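Local coordinates for hypothetical protein Aq_1549 (Aquifex aeolicus, PDB 2E8E) that probably reduces peroxides through thiol chemistry, as a member of the OsmC family of peroxiredoxins, and assembles as a two-chain protein, at residues L17-S21 against I22-T26; S44-G47 against V48-H52; A101-L104 against S105-Y109. One frame throughout, in Å; residues are numbered along the deposited sequence.

Interaction 1 (L17-S21 against I22-T26)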
loop_
_atom_site.group_PDB
_atom_site.type_symbol
_atom_site.label_atom_id
_atom_site.label_comp_id
_atom_site.label_asym_id
_atom_site.label_seq_id
_atom_site.Cartn_x
_atom_site.Cartn_y
_atom_site.Cartn_z
ATOM N N LEU A 17 9.237 -11.066 4.141
ATOM C CA LEU A 17 8.128 -11.960 3.854
ATOM C C LEU A 17 7.031 -11.320 4.694
ATOM O O LEU A 17 7.162 -11.173 5.916
ATOM C CB LEU A 17 8.437 -13.390 4.305
ATOM C CG LEU A 17 8.980 -14.233 3.144
ATOM C CD1 LEU A 17 9.552 -15.553 3.657
ATOM C CD2 LEU A 17 7.854 -14.490 2.142
ATOM N N SER A 18 5.963 -10.913 4.019
ATOM C CA SER A 18 4.864 -10.209 4.657
ATOM C C SER A 18 3.595 -11.036 4.763
ATOM O O SER A 18 2.971 -11.367 3.752
ATOM C CB SER A 18 4.597 -8.930 3.867
ATOM O OG SER A 18 5.822 -8.268 3.594
ATOM N N LYS A 19 3.222 -11.343 6.001
ATOM C CA LYS A 19 2.047 -12.148 6.308
ATOM C C LYS A 19 0.749 -11.352 6.396
ATOM O O LYS A 19 0.631 -10.417 7.186
ATOM C CB LYS A 19 2.263 -12.900 7.625
ATOM C CG LYS A 19 1.095 -13.786 8.034
ATOM C CD LYS A 19 1.408 -14.573 9.301
ATOM C CE LYS A 19 0.290 -15.549 9.636
ATOM N NZ LYS A 19 0.571 -16.334 10.875
ATOM N N THR A 20 -0.221 -11.741 5.575
ATOM C CA THR A 20 -1.533 -11.102 5.545
ATOM C C THR A 20 -2.583 -12.202 5.692
ATOM O O THR A 20 -2.240 -13.379 5.822
ATOM C CB THR A 20 -1.774 -10.372 4.212
ATOM O OG1 THR A 20 -2.023 -11.332 3.179
ATOM C CG2 THR A 20 -0.545 -9.542 3.832
ATOM N N SER A 21 -3.859 -11.824 5.664
ATOM C CA SER A 21 -4.944 -12.792 5.809
ATOM C C SER A 21 -5.035 -13.868 4.726
ATOM O O SER A 21 -5.484 -14.978 5.001
ATOM C CB SER A 21 -6.290 -12.066 5.907
ATOM O OG SER A 21 -6.383 -11.342 7.118
ATOM N N ILE A 22 -4.618 -13.562 3.503
ATOM C CA ILE A 22 -4.708 -14.562 2.441
ATOM C C ILE A 22 -3.399 -15.286 2.160
ATOM O O ILE A 22 -3.369 -16.268 1.418
ATOM C CB ILE A 22 -5.241 -13.940 1.125
ATOM C CG1 ILE A 22 -4.191 -13.022 0.495
ATOM C CG2 ILE A 22 -6.516 -13.169 1.406
ATOM C CD1 ILE A 22 -3.132 -13.756 -0.319
ATOM N N GLY A 23 -2.310 -14.807 2.750
ATOM C CA GLY A 23 -1.035 -15.456 2.517
ATOM C C GLY A 23 0.138 -14.527 2.724
ATOM O O GLY A 23 -0.009 -13.439 3.282
ATOM N N GLU A 24 1.303 -14.954 2.252
ATOM C CA GLU A 24 2.523 -14.175 2.400
ATOM C C GLU A 24 3.144 -13.776 1.067
ATOM O O GLU A 24 3.199 -14.570 0.127
ATOM C CB GLU A 24 3.541 -14.979 3.214
ATOM C CG GLU A 24 3.030 -15.416 4.577
ATOM C CD GLU A 24 3.949 -16.415 5.263
ATOM O OE1 GLU A 24 4.175 -17.502 4.698
ATOM O OE2 GLU A 24 4.440 -16.116 6.370
ATOM N N ILE A 25 3.606 -12.534 0.990
ATOM C CA ILE A 25 4.256 -12.040 -0.210
ATOM C C ILE A 25 5.575 -11.421 0.207
ATOM O O ILE A 25 5.739 -11.035 1.361
ATOM C CB ILE A 25 3.412 -10.965 -0.932
ATOM C CG1 ILE A 25 3.014 -9.863 0.048
ATOM C CG2 ILE A 25 2.186 -11.607 -1.556
ATOM C CD1 ILE A 25 2.286 -8.705 -0.610
ATOM N N THR A 26 6.516 -11.344 -0.725
ATOM C CA THR A 26 7.809 -10.750 -0.434
ATOM C C THR A 26 7.785 -9.310 -0.905
ATOM O O THR A 26 7.467 -9.027 -2.059
ATOM C CB THR A 26 8.963 -11.501 -1.137
ATOM O OG1 THR A 26 8.711 -11.570 -2.546
ATOM C CG2 THR A 26 9.097 -12.904 -0.572
HETATM O O HOH W 1 6.053 -13.856 7.591
#
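Leu17 to Lys19 and Glu24 to Thr26 run antiparallel as the two arms of a beta hairpin, their short axes approaching to 4.4 Å at an angle of 151°. Ser18 and Ile25 form a hydrogen-bonded pair, in which Ser18 N reaches Ile25 O at 2.7 Å and Ile25 N returns a longer bond to Ser18 O. Leu17 with Thr26 and Lys19 with Glu24 are the non-hydrogen-bonded pairs on either side of it; here the CA of Glu24 brings a CA-H...O contact to Ser18 O at 3.1 Å. Ser21 and Ile22 occupy the corners of a type I turn, whose own bond, from Gly23 N to Thr20 O, is weak.

What reinforces the turn is Thr20. With chi1 at 74°, its hydroxyl stands between backbone N and carbonyl carbon, where OG1 donates to Gly23 O at 2.9 Å. Thr20 N donates to the same oxygen, also at 2.9 Å, from the other face of the carbonyl plane, so one residue grips one acceptor twice. OG1 also receives a weak bond from Ile22 N. On the face carrying Leu17, Lys19, Glu24 and Thr26, Leu17 and Thr26 lie side by side; Leu17 CD2 presses on Thr26 CG2 at 3.4 Å, tight for two methyl groups. Glu24 lays its CG along Lys19 CB at 4.0 Å, and a water gives a hydrogen to Glu24 OE2 and, weakly, to Leu17 O.

Ser21 hydrogen-bonds through OG to Glu36 of the second subunit and, like Thr20, lies beside a bound dithiothreitol, probably carried over from crystallisation. Val40 and Leu37 of that subunit pack on Ser18 and Ile25, while strand 3-12 pairs with the other edge of strand 15-19, the middle strand of a three-stranded antiparallel sheet.

Interaction 2 (S44-G47 against V48-H52)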
loop_
_atom_site.group_PDB
_atom_site.type_symbol
_atom_site.label_atom_id
_atom_site.label_comp_id
_atom_site.label_asym_id
_atom_site.label_seq_id
_atom_site.Cartn_x
_atom_site.Cartn_y
_atom_site.Cartn_z
ATOM N N SER A 44 -6.549 -1.250 -6.075
ATOM C CA SER A 44 -7.441 -2.349 -5.736
ATOM C C SER A 44 -8.541 -1.920 -4.772
ATOM O O SER A 44 -9.689 -2.352 -4.908
ATOM C CB SER A 44 -6.648 -3.532 -5.163
ATOM O OG SER A 44 -5.907 -3.161 -4.014
ATOM N N CYS A 45 -8.207 -1.069 -3.803
ATOM C CA CYS A 45 -9.213 -0.599 -2.852
ATOM C C CYS A 45 -10.308 0.128 -3.630
ATOM O O CYS A 45 -11.496 -0.133 -3.439
ATOM C CB CYS A 45 -8.594 0.362 -1.834
ATOM S SG CYS A 45 -9.708 0.835 -0.476
ATOM N N SER A 46 -9.900 1.028 -4.520
ATOM C CA SER A 46 -10.863 1.784 -5.325
ATOM C C SER A 46 -11.587 0.871 -6.312
ATOM O O SER A 46 -12.797 1.008 -6.530
ATOM C CB SER A 46 -10.151 2.903 -6.090
ATOM O OG SER A 46 -11.083 3.690 -6.827
ATOM N N GLY A 47 -10.839 -0.056 -6.906
ATOM C CA GLY A 47 -11.417 -0.983 -7.867
ATOM C C GLY A 47 -12.546 -1.806 -7.275
ATOM O O GLY A 47 -13.528 -2.112 -7.952
ATOM N N VAL A 48 -12.401 -2.184 -6.010
ATOM C CA VAL A 48 -13.434 -2.955 -5.331
ATOM C C VAL A 48 -14.714 -2.114 -5.267
ATOM O O VAL A 48 -15.811 -2.624 -5.502
ATOM C CB VAL A 48 -12.982 -3.342 -3.904
ATOM C CG1 VAL A 48 -14.144 -3.934 -3.117
ATOM C CG2 VAL A 48 -11.843 -4.352 -3.987
ATOM N N ASP A 49 -14.562 -0.826 -4.965
ATOM C CA ASP A 49 -15.711 0.082 -4.886
ATOM C C ASP A 49 -16.381 0.207 -6.248
ATOM O O ASP A 49 -17.605 0.110 -6.373
ATOM C CB ASP A 49 -15.295 1.498 -4.470
ATOM C CG ASP A 49 -14.672 1.566 -3.088
ATOM O OD1 ASP A 49 -15.079 0.806 -2.185
ATOM O OD2 ASP A 49 -13.781 2.422 -2.907
ATOM N N VAL A 50 -15.567 0.453 -7.270
ATOM C CA VAL A 50 -16.082 0.624 -8.619
ATOM C C VAL A 50 -16.817 -0.624 -9.091
ATOM O O VAL A 50 -17.891 -0.530 -9.688
ATOM C CB VAL A 50 -14.941 0.989 -9.594
ATOM C CG1 VAL A 50 -15.455 1.015 -11.029
ATOM C CG2 VAL A 50 -14.373 2.350 -9.217
ATOM N N TYR A 51 -16.252 -1.792 -8.808
ATOM C CA TYR A 51 -16.885 -3.042 -9.213
ATOM C C TYR A 51 -18.277 -3.159 -8.600
ATOM O O TYR A 51 -19.261 -3.397 -9.307
ATOM C CB TYR A 51 -16.043 -4.239 -8.771
ATOM C CG TYR A 51 -16.642 -5.571 -9.159
ATOM C CD1 TYR A 51 -16.364 -6.152 -10.396
ATOM C CD2 TYR A 51 -17.509 -6.241 -8.294
ATOM C CE1 TYR A 51 -16.935 -7.376 -10.761
ATOM C CE2 TYR A 51 -18.085 -7.460 -8.648
ATOM C CZ TYR A 51 -17.794 -8.022 -9.880
ATOM O OH TYR A 51 -18.365 -9.229 -10.226
ATOM N N HIS A 52 -18.354 -2.992 -7.285
ATOM C CA HIS A 52 -19.623 -3.090 -6.572
ATOM C C HIS A 52 -20.656 -2.064 -7.012
ATOM O O HIS A 52 -21.836 -2.385 -7.137
ATOM C CB HIS A 52 -19.398 -2.967 -5.066
ATOM C CG HIS A 52 -18.708 -4.148 -4.464
ATOM N ND1 HIS A 52 -19.118 -5.443 -4.696
ATOM C CD2 HIS A 52 -17.648 -4.234 -3.627
ATOM C CE1 HIS A 52 -18.339 -6.276 -4.030
ATOM N NE2 HIS A 52 -17.439 -5.568 -3.372
#
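Val48 N donates to Ser44 O at 2.9 Å, the first of four successive i to i+4 backbone bonds in the middle of helix 34-56. Val50 N to Ser46 O and Tyr51 N to Gly47 O are equally short, but Asp49 N lies 3.5 Å from Cys45 O and its bond is weak.

Side-chain carbons lie against the same carbonyl oxygens. In Val48, CG1 stands opposite the backbone N (chi1 170°), which leaves CG2 beside that N and 3.1 Å from Ser44 O. Val50 has the same rotamer and sets its CG2 3.4 Å from Ser46 O, an oxygen that Asp49 CB also approaches, to 3.3 Å. Apolar packing joins Val50 to Leu98 and Ala101 of helix 95-109.

The polar contacts centre on the Asp49 carboxylate. With chi1 at -62° it folds back along the helix, placing OD2 3.5 Å from Cys45 O, acceptor beside acceptor. OD2 is hydrogen-bonded to Ser105 OG, which also hydrogen-bonds Ser46 OG, consistent with the carboxylate being held there despite the nearby carbonyl. Ser46 OG is in turn hydrogen-bonded to Tyr87 OH. Without the carboxylate, as with an alanine here, the Ser105 hydroxyl would probably lose one of its hydrogen-bond partners and be freer to rotate.

Cys45, Ser46 and Asp49 all touch Cys110. Cys45 and Cys110 are joined as a disulfide in another structure of this protein but not here, and such a cysteine pair, with one member on a central helix, is consistent with the thiol site of OsmC-family peroxidases.

Interaction 3 (A101-L104 against S105-Y109)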
loop_
_atom_site.group_PDB
_atom_site.type_symbol
_atom_site.label_atom_id
_atom_site.label_comp_id
_atom_site.label_asym_id
_atom_site.label_seq_id
_atom_site.Cartn_x
_atom_site.Cartn_y
_atom_site.Cartn_z
ATOM N N ALA A 101 -19.429 5.804 -10.225
ATOM C CA ALA A 101 -18.691 4.809 -9.454
ATOM C C ALA A 101 -17.320 5.349 -9.063
ATOM O O ALA A 101 -16.875 5.172 -7.930
ATOM C CB ALA A 101 -18.537 3.527 -10.266
ATOM N N VAL A 102 -16.652 6.011 -10.005
ATOM C CA VAL A 102 -15.332 6.571 -9.744
ATOM C C VAL A 102 -15.386 7.711 -8.728
ATOM O O VAL A 102 -14.534 7.801 -7.840
ATOM C CB VAL A 102 -14.679 7.071 -11.050
ATOM C CG1 VAL A 102 -13.407 7.843 -10.743
ATOM C CG2 VAL A 102 -14.359 5.880 -11.950
ATOM N N LYS A 103 -16.389 8.577 -8.843
ATOM C CA LYS A 103 -16.507 9.684 -7.902
ATOM C C LYS A 103 -16.870 9.218 -6.496
ATOM O O LYS A 103 -16.301 9.696 -5.513
ATOM C CB LYS A 103 -17.526 10.710 -8.402
ATOM C CG LYS A 103 -17.051 11.443 -9.645
ATOM C CD LYS A 103 -17.993 12.566 -10.028
ATOM C CE LYS A 103 -17.494 13.285 -11.267
ATOM N NZ LYS A 103 -16.088 13.747 -11.102
ATOM N N LEU A 104 -17.807 8.280 -6.393
ATOM C CA LEU A 104 -18.196 7.771 -5.085
ATOM C C LEU A 104 -17.011 7.089 -4.412
ATOM O O LEU A 104 -16.813 7.217 -3.207
ATOM C CB LEU A 104 -19.350 6.779 -5.209
ATOM C CG LEU A 104 -20.726 7.417 -5.406
ATOM C CD1 LEU A 104 -21.763 6.328 -5.649
ATOM C CD2 LEU A 104 -21.084 8.240 -4.173
ATOM N N SER A 105 -16.222 6.364 -5.197
ATOM C CA SER A 105 -15.062 5.680 -4.649
ATOM C C SER A 105 -14.003 6.667 -4.169
ATOM O O SER A 105 -13.616 6.659 -2.999
ATOM C CB SER A 105 -14.450 4.746 -5.697
ATOM O OG SER A 105 -13.277 4.126 -5.189
ATOM N N THR A 106 -13.549 7.530 -5.071
ATOM C CA THR A 106 -12.509 8.497 -4.742
ATOM C C THR A 106 -12.905 9.569 -3.733
ATOM O O THR A 106 -12.048 10.112 -3.035
ATOM C CB THR A 106 -11.982 9.200 -6.016
ATOM O OG1 THR A 106 -13.057 9.881 -6.675
ATOM C CG2 THR A 106 -11.368 8.185 -6.965
ATOM N N GLU A 107 -14.195 9.871 -3.635
ATOM C CA GLU A 107 -14.635 10.906 -2.709
ATOM C C GLU A 107 -15.276 10.419 -1.414
ATOM O O GLU A 107 -15.434 11.202 -0.476
ATOM C CB GLU A 107 -15.587 11.870 -3.429
ATOM C CG GLU A 107 -14.901 12.697 -4.507
ATOM C CD GLU A 107 -15.868 13.549 -5.311
ATOM O OE1 GLU A 107 -16.634 14.323 -4.703
ATOM O OE2 GLU A 107 -15.856 13.446 -6.555
ATOM N N LYS A 108 -15.632 9.140 -1.336
ATOM C CA LYS A 108 -16.275 8.650 -0.121
ATOM C C LYS A 108 -15.893 7.268 0.403
ATOM O O LYS A 108 -15.682 7.096 1.601
ATOM C CB LYS A 108 -17.798 8.699 -0.288
ATOM C CG LYS A 108 -18.569 8.093 0.873
ATOM C CD LYS A 108 -20.071 8.299 0.730
ATOM C CE LYS A 108 -20.814 7.763 1.945
ATOM N NZ LYS A 108 -22.283 8.017 1.863
ATOM N N TYR A 109 -15.805 6.286 -0.484
ATOM C CA TYR A 109 -15.520 4.922 -0.057
ATOM C C TYR A 109 -14.081 4.423 0.025
ATOM O O TYR A 109 -13.760 3.628 0.905
ATOM C CB TYR A 109 -16.314 3.953 -0.929
ATOM C CG TYR A 109 -17.810 4.086 -0.756
ATOM C CD1 TYR A 109 -18.431 3.682 0.421
ATOM C CD2 TYR A 109 -18.601 4.634 -1.765
ATOM C CE1 TYR A 109 -19.806 3.820 0.594
ATOM C CE2 TYR A 109 -19.975 4.777 -1.603
ATOM C CZ TYR A 109 -20.568 4.368 -0.422
ATOM O OH TYR A 109 -21.926 4.507 -0.255
#
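Thr106 turns OG1 into the position between its own N and carbonyl carbon (chi1 60°), from which the hydroxyl drops onto Val102 O, one helical turn earlier, at 2.8 Å. Such serine or threonine back-bonding is a familiar feature of alpha-helices, here the last turns of helix 95-109. Thr106 N donates to the same oxygen from the opposite face of the carbonyl plane, leaving Val102 O held by the backbone and the hydroxyl of Thr106 together. Glu107 has CG beside its backbone N and extends next to Lys103, pointing the same way; OE2 rests 3.7 Å from Lys103 CB, whereas Lys103 NZ stays 4.6 Å from OE2, beyond a salt bridge.

The helix then widens into a pi-type turn. Leu104 O takes Tyr109 N in the carbonyl plane at 3.0 Å and Lys108 N from well above it at 2.9 Å. Val102 and Thr106 face strand 121-130 and Tyr87, while the Tyr109 ring meets His76 of the second subunit edge-to-face. Leu104 CB lies against the Tyr109 ring at CD2, 4.1 Å away, and Lys108 CG sits 4.2 Å above the plane of that same ring, over its centre.

Interaction 1 is a surface contact, about 28 Å centre to centre from interaction 3 and on the other side of the chain's centre; interactions 2 and 3 are partly buried and touch each other. The hairpin of interaction 1 works mainly through cross-strand backbone bonds and a side-chain-reinforced turn, whereas the other two rest on bonds along single helices, of alpha-helical spacing in 44-52 and widened at the end of 101-109. Those two helices meet through a polar cluster with packing beside it, where Asp49 OD2 comes 3.6 Å from Tyr109 CB. Strand 24-28 of interaction 1 is followed in the chain by the helix of interaction 2, and all three contacts touch the second subunit.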